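Long-range contact in serine protease pet (PDB 4OM9), which acts as a secreted serine protease and autotransporter enterotoxin of enteroaggregative Escherichia coli, probably cleaving host proteins such as alpha-fodrin: residues K580-S594 / A599-N613. Numbering follows the deposited sequence.
Sequences KFRFDNLNIEDSSLS and ADVEGNIQAKNSVIN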
loop_
_atom_site.group_PDB
_atom_site.type_symbol
_atom_site.label_atom_id
_atom_site.label_comp_id
_atom_site.label_asym_id
_atom_site.label_seq_id
_atom_site.Cartn_x
_atom_site.Cartn_y
_atom_site.Cartn_z
ATOM N N LYS A 580 1.199 2.980 -2.221
ATOM C CA LYS A 580 1.532 3.836 -3.346
ATOM C C LYS A 580 2.942 4.418 -3.197
ATOM O O LYS A 580 3.318 4.935 -2.154
ATOM C CB LYS A 580 0.515 4.964 -3.502
ATOM C CG LYS A 580 -0.913 4.510 -3.727
ATOM C CD LYS A 580 -1.184 4.152 -5.176
ATOM C CE LYS A 580 -2.675 3.910 -5.422
ATOM N NZ LYS A 580 -3.497 5.107 -5.058
ATOM N N PHE A 581 3.723 4.297 -4.247
ATOM C CA PHE A 581 5.035 4.898 -4.293
ATOM C C PHE A 581 5.040 5.787 -5.534
ATOM O O PHE A 581 4.925 5.299 -6.695
ATOM C CB PHE A 581 6.134 3.834 -4.329
ATOM C CG PHE A 581 6.004 2.780 -3.254
ATOM C CD1 PHE A 581 5.130 1.706 -3.411
ATOM C CD2 PHE A 581 6.764 2.849 -2.089
ATOM C CE1 PHE A 581 5.002 0.735 -2.420
ATOM C CE2 PHE A 581 6.649 1.873 -1.093
ATOM C CZ PHE A 581 5.763 0.816 -1.268
ATOM N N ARG A 582 5.097 7.088 -5.262
ATOM C CA ARG A 582 5.102 8.132 -6.267
ATOM C C ARG A 582 6.334 8.995 -6.070
ATOM O O ARG A 582 6.664 9.379 -4.931
ATOM C CB ARG A 582 3.841 8.992 -6.174
ATOM C CG ARG A 582 2.511 8.251 -6.425
ATOM C CD ARG A 582 2.453 7.728 -7.860
ATOM N NE ARG A 582 1.216 7.014 -8.199
ATOM C CZ ARG A 582 1.016 5.709 -8.006
ATOM N NH1 ARG A 582 1.963 4.956 -7.449
ATOM N NH2 ARG A 582 -0.138 5.153 -8.368
ATOM N N PHE A 583 7.007 9.311 -7.175
ATOM C CA PHE A 583 8.186 10.162 -7.133
ATOM C C PHE A 583 8.539 10.678 -8.517
ATOM O O PHE A 583 8.312 9.995 -9.503
ATOM C CB PHE A 583 9.369 9.394 -6.549
ATOM C CG PHE A 583 9.622 8.083 -7.229
ATOM C CD1 PHE A 583 10.355 8.023 -8.406
ATOM C CD2 PHE A 583 9.110 6.904 -6.694
ATOM C CE1 PHE A 583 10.560 6.809 -9.047
ATOM C CE2 PHE A 583 9.324 5.703 -7.313
ATOM C CZ PHE A 583 10.053 5.654 -8.502
ATOM N N ASP A 584 9.099 11.878 -8.598
ATOM C CA ASP A 584 9.521 12.385 -9.891
ATOM C C ASP A 584 10.651 11.523 -10.414
ATOM O O ASP A 584 10.624 11.079 -11.562
ATOM C CB ASP A 584 9.946 13.846 -9.803
ATOM C CG ASP A 584 8.785 14.747 -9.496
ATOM O OD1 ASP A 584 7.675 14.416 -9.968
ATOM O OD2 ASP A 584 8.967 15.757 -8.773
ATOM N N ASN A 585 11.616 11.252 -9.545
ATOM C CA ASN A 585 12.772 10.471 -9.934
ATOM C C ASN A 585 13.331 9.597 -8.821
ATOM O O ASN A 585 13.465 10.021 -7.681
ATOM C CB ASN A 585 13.879 11.399 -10.449
ATOM C CG ASN A 585 13.469 12.153 -11.698
ATOM O OD1 ASN A 585 13.510 11.610 -12.803
ATOM N ND2 ASN A 585 13.063 13.407 -11.531
ATOM N N LEU A 586 13.640 8.360 -9.167
ATOM C CA LEU A 586 14.483 7.521 -8.341
ATOM C C LEU A 586 15.854 7.370 -9.009
ATOM O O LEU A 586 15.942 6.942 -10.173
ATOM C CB LEU A 586 13.852 6.141 -8.134
ATOM C CG LEU A 586 14.465 5.330 -6.994
ATOM C CD1 LEU A 586 13.426 4.405 -6.387
ATOM C CD2 LEU A 586 15.649 4.545 -7.445
ATOM N N ASN A 587 16.911 7.691 -8.270
ATOM C CA ASN A 587 18.261 7.361 -8.705
ATOM C C ASN A 587 18.868 6.223 -7.870
ATOM O O ASN A 587 18.843 6.274 -6.634
ATOM C CB ASN A 587 19.154 8.599 -8.642
ATOM C CG ASN A 587 20.590 8.311 -9.080
ATOM O OD1 ASN A 587 20.863 8.051 -10.261
ATOM N ND2 ASN A 587 21.516 8.353 -8.123
ATOM N N ILE A 588 19.407 5.202 -8.540
ATOM C CA ILE A 588 20.128 4.110 -7.867
ATOM C C ILE A 588 21.547 4.008 -8.374
ATOM O O ILE A 588 21.768 4.001 -9.578
ATOM C CB ILE A 588 19.524 2.708 -8.112
ATOM C CG1 ILE A 588 18.382 2.751 -9.121
ATOM C CG2 ILE A 588 19.227 1.951 -6.814
ATOM C CD1 ILE A 588 17.708 1.397 -9.266
ATOM N N GLU A 589 22.496 3.860 -7.462
ATOM C CA GLU A 589 23.865 3.593 -7.849
ATOM C C GLU A 589 24.381 2.354 -7.120
ATOM O O GLU A 589 24.224 2.229 -5.912
ATOM C CB GLU A 589 24.743 4.819 -7.581
ATOM C CG GLU A 589 24.195 6.054 -8.276
ATOM C CD GLU A 589 25.137 7.236 -8.305
ATOM O OE1 GLU A 589 26.113 7.290 -7.516
ATOM O OE2 GLU A 589 24.878 8.124 -9.138
ATOM N N ASP A 590 24.932 1.417 -7.886
ATOM C CA ASP A 590 25.594 0.235 -7.340
ATOM C C ASP A 590 24.810 -0.562 -6.280
ATOM O O ASP A 590 25.389 -1.052 -5.306
ATOM C CB ASP A 590 26.941 0.662 -6.771
ATOM C CG ASP A 590 27.746 1.490 -7.774
ATOM O OD1 ASP A 590 28.371 0.894 -8.689
ATOM O OD2 ASP A 590 27.721 2.737 -7.663
ATOM N N SER A 591 23.508 -0.720 -6.481
ATOM C CA SER A 591 22.732 -1.513 -5.538
ATOM C C SER A 591 21.522 -2.123 -6.228
ATOM O O SER A 591 21.533 -2.335 -7.439
ATOM C CB SER A 591 22.304 -0.658 -4.332
ATOM O OG SER A 591 21.914 -1.477 -3.236
ATOM N N SER A 592 20.466 -2.420 -5.485
ATOM C CA SER A 592 19.326 -2.969 -6.182
ATOM C C SER A 592 18.005 -2.394 -5.702
ATOM O O SER A 592 17.817 -2.043 -4.534
ATOM C CB SER A 592 19.322 -4.501 -6.093
ATOM O OG SER A 592 19.135 -4.961 -4.773
ATOM N N LEU A 593 17.101 -2.267 -6.654
ATOM C CA LEU A 593 15.757 -1.829 -6.387
ATOM C C LEU A 593 14.814 -2.995 -6.660
ATOM O O LEU A 593 14.835 -3.566 -7.743
ATOM C CB LEU A 593 15.412 -0.625 -7.252
ATOM C CG LEU A 593 13.974 -0.135 -7.197
ATOM C CD1 LEU A 593 13.604 0.283 -5.792
ATOM C CD2 LEU A 593 13.803 1.006 -8.156
ATOM N N SER A 594 14.016 -3.351 -5.659
ATOM C CA SER A 594 13.023 -4.406 -5.782
ATOM C C SER A 594 11.628 -3.843 -5.539
ATOM O O SER A 594 11.375 -3.155 -4.537
ATOM C CB SER A 594 13.282 -5.545 -4.785
ATOM O OG SER A 594 14.601 -6.034 -4.889
ATOM N N ALA A 599 3.028 -3.496 -4.245
ATOM C CA ALA A 599 3.506 -2.138 -4.443
ATOM C C ALA A 599 2.961 -1.590 -5.764
ATOM O O ALA A 599 2.955 -2.274 -6.786
ATOM C CB ALA A 599 5.032 -2.078 -4.429
ATOM N N ASP A 600 2.480 -0.357 -5.709
ATOM C CA ASP A 600 1.993 0.376 -6.857
ATOM C C ASP A 600 2.958 1.544 -7.034
ATOM O O ASP A 600 2.857 2.547 -6.318
ATOM C CB ASP A 600 0.554 0.839 -6.610
ATOM C CG ASP A 600 -0.082 1.519 -7.810
ATOM O OD1 ASP A 600 0.576 2.316 -8.515
ATOM O OD2 ASP A 600 -1.285 1.265 -8.035
ATOM N N VAL A 601 3.900 1.388 -7.970
ATOM C CA VAL A 601 5.016 2.317 -8.125
ATOM C C VAL A 601 4.922 3.137 -9.393
ATOM O O VAL A 601 4.752 2.587 -10.473
ATOM C CB VAL A 601 6.383 1.592 -8.142
ATOM C CG1 VAL A 601 7.502 2.628 -8.127
ATOM C CG2 VAL A 601 6.522 0.660 -6.974
ATOM N N GLU A 602 5.077 4.448 -9.257
ATOM C CA GLU A 602 5.029 5.332 -10.396
ATOM C C GLU A 602 6.037 6.484 -10.284
ATOM O O GLU A 602 6.019 7.299 -9.345
ATOM C CB GLU A 602 3.628 5.885 -10.562
ATOM C CG GLU A 602 3.465 7.037 -11.518
ATOM C CD GLU A 602 2.037 7.165 -12.048
ATOM O OE1 GLU A 602 1.089 6.757 -11.334
ATOM O OE2 GLU A 602 1.876 7.648 -13.196
ATOM N N GLY A 603 6.921 6.528 -11.267
ATOM C CA GLY A 603 7.828 7.632 -11.462
ATOM C C GLY A 603 8.999 7.182 -12.330
ATOM O O GLY A 603 9.069 6.013 -12.717
ATOM N N ASN A 604 9.922 8.091 -12.632
ATOM C CA ASN A 604 11.044 7.749 -13.508
ATOM C C ASN A 604 12.266 7.187 -12.797
ATOM O O ASN A 604 12.697 7.708 -11.787
ATOM C CB ASN A 604 11.449 8.966 -14.347
ATOM C CG ASN A 604 10.472 9.214 -15.468
ATOM O OD1 ASN A 604 9.721 8.306 -15.832
ATOM N ND2 ASN A 604 10.446 10.438 -16.006
ATOM N N ILE A 605 12.822 6.111 -13.334
ATOM C CA ILE A 605 13.986 5.504 -12.721
ATOM C C ILE A 605 15.263 5.805 -13.510
ATOM O O ILE A 605 15.303 5.606 -14.721
ATOM C CB ILE A 605 13.824 3.984 -12.606
ATOM C CG1 ILE A 605 12.566 3.614 -11.817
ATOM C CG2 ILE A 605 15.062 3.365 -11.977
ATOM C CD1 ILE A 605 12.381 2.105 -11.679
ATOM N N GLN A 606 16.283 6.313 -12.823
ATOM C CA GLN A 606 17.633 6.385 -13.376
ATOM C C GLN A 606 18.484 5.362 -12.631
ATOM O O GLN A 606 18.515 5.364 -11.402
ATOM C CB GLN A 606 18.239 7.792 -13.250
ATOM C CG GLN A 606 17.436 8.928 -13.897
ATOM C CD GLN A 606 16.176 9.318 -13.109
ATOM O OE1 GLN A 606 16.206 9.477 -11.880
ATOM N NE2 GLN A 606 15.061 9.469 -13.821
ATOM N N ALA A 607 19.151 4.471 -13.361
ATOM C CA ALA A 607 19.895 3.394 -12.707
ATOM C C ALA A 607 21.311 3.302 -13.230
ATOM O O ALA A 607 21.553 3.381 -14.435
ATOM C CB ALA A 607 19.179 2.056 -12.874
ATOM N N LYS A 608 22.252 3.129 -12.317
ATOM C CA LYS A 608 23.641 2.984 -12.696
ATOM C C LYS A 608 24.234 1.779 -11.988
ATOM O O LYS A 608 24.167 1.686 -10.762
ATOM C CB LYS A 608 24.426 4.255 -12.359
ATOM C CG LYS A 608 25.902 4.194 -12.703
ATOM C CD LYS A 608 26.674 5.311 -12.007
ATOM C CE LYS A 608 26.248 6.733 -12.450
ATOM N NZ LYS A 608 25.077 7.301 -11.670
ATOM N N ASN A 609 24.805 0.865 -12.775
ATOM C CA ASN A 609 25.405 -0.361 -12.252
ATOM C C ASN A 609 24.554 -0.990 -11.141
ATOM O O ASN A 609 25.058 -1.368 -10.087
ATOM C CB ASN A 609 26.818 -0.082 -11.736
ATOM C CG ASN A 609 27.556 -1.353 -11.338
ATOM O OD1 ASN A 609 27.510 -2.361 -12.055
ATOM N ND2 ASN A 609 28.210 -1.321 -10.170
ATOM N N SER A 610 23.256 -1.073 -11.390
ATOM C CA SER A 610 22.313 -1.502 -10.385
ATOM C C SER A 610 21.334 -2.550 -10.927
ATOM O O SER A 610 21.131 -2.677 -12.137
ATOM C CB SER A 610 21.538 -0.294 -9.845
ATOM O OG SER A 610 22.354 0.550 -9.059
ATOM N N VAL A 611 20.734 -3.295 -10.009
ATOM C CA VAL A 611 19.761 -4.319 -10.343
ATOM C C VAL A 611 18.346 -3.862 -9.993
ATOM O O VAL A 611 18.096 -3.351 -8.901
ATOM C CB VAL A 611 20.097 -5.643 -9.625
ATOM C CG1 VAL A 611 18.934 -6.600 -9.685
ATOM C CG2 VAL A 611 21.325 -6.281 -10.273
ATOM N N ILE A 612 17.434 -4.012 -10.951
ATOM C CA ILE A 612 16.031 -3.675 -10.742
ATOM C C ILE A 612 15.134 -4.896 -10.930
ATOM O O ILE A 612 14.988 -5.420 -12.048
ATOM C CB ILE A 612 15.569 -2.578 -11.705
ATOM C CG1 ILE A 612 16.530 -1.389 -11.661
ATOM C CG2 ILE A 612 14.122 -2.171 -11.401
ATOM C CD1 ILE A 612 16.058 -0.187 -12.477
ATOM N N ASN A 613 14.551 -5.368 -9.836
ATOM C CA ASN A 613 13.608 -6.475 -9.933
ATOM C C ASN A 613 12.187 -5.972 -9.730
ATOM O O ASN A 613 11.760 -5.690 -8.608
ATOM C CB ASN A 613 13.953 -7.573 -8.929
ATOM C CG ASN A 613 15.357 -8.136 -9.136
ATOM O OD1 ASN A 613 15.799 -8.340 -10.274
ATOM N ND2 ASN A 613 16.067 -8.383 -8.036
#
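Arg-582 reaches across to Asp-600 and Glu-602 where two successive turns of a right-handed parallel beta-helix, the stalk of the passenger domain, lie one upon the other. Its CB stands on the outward side of the sheet, and CG is placed anti to the carbonyl carbon. A bend at chi2 (-64°) brings CD against Glu-602 CB, at 3.5 Å. NE lies 3.1 Å from Glu-602 OE1, which sits over one face of the guanidinium, so this salt bridge is charge attraction without a directed N-H. Beyond CZ, NH2 takes Asp-600 OD1 at 2.9 Å, from above the carboxylate plane. NH1 lies 2.8 Å from Asp-600 O, and it also donates to Phe-581 O; Phe-581 N approaches Asp-600 O from the opposite face of that carbonyl. Arginine suits this place because its flat guanidinium, with several N-H groups, can bind backbone carbonyls and a carboxylate at once.

Strands 585-589 and 604-608 pair in parallel, Leu-586 giving its N-H to Asn-604 O and accepting from Gln-606 N. The inward face is mostly apolar: Phe-583 CE2 touches Val-601 CG1 (3.7 Å), and Gly-603 CA makes an off-centre CH-pi contact with the ring. Here the register slips by one, a beta bulge; glycine suits because phi 160° leaves no room for a CB beside Phe-583 O. In the turn after these strands, Ser-610 OG receives Ser-591 N at 3.1 Å and donates to Lys-608 O. Asn-609 ND2 meets Asp-590 OD1 almost straight (175°), and Lys-608 NZ pairs with Glu-589 OE2. Backbone ladders, apolar interior and outer charges thus bind coil to coil, complementary charges probably reinforcing their alignment.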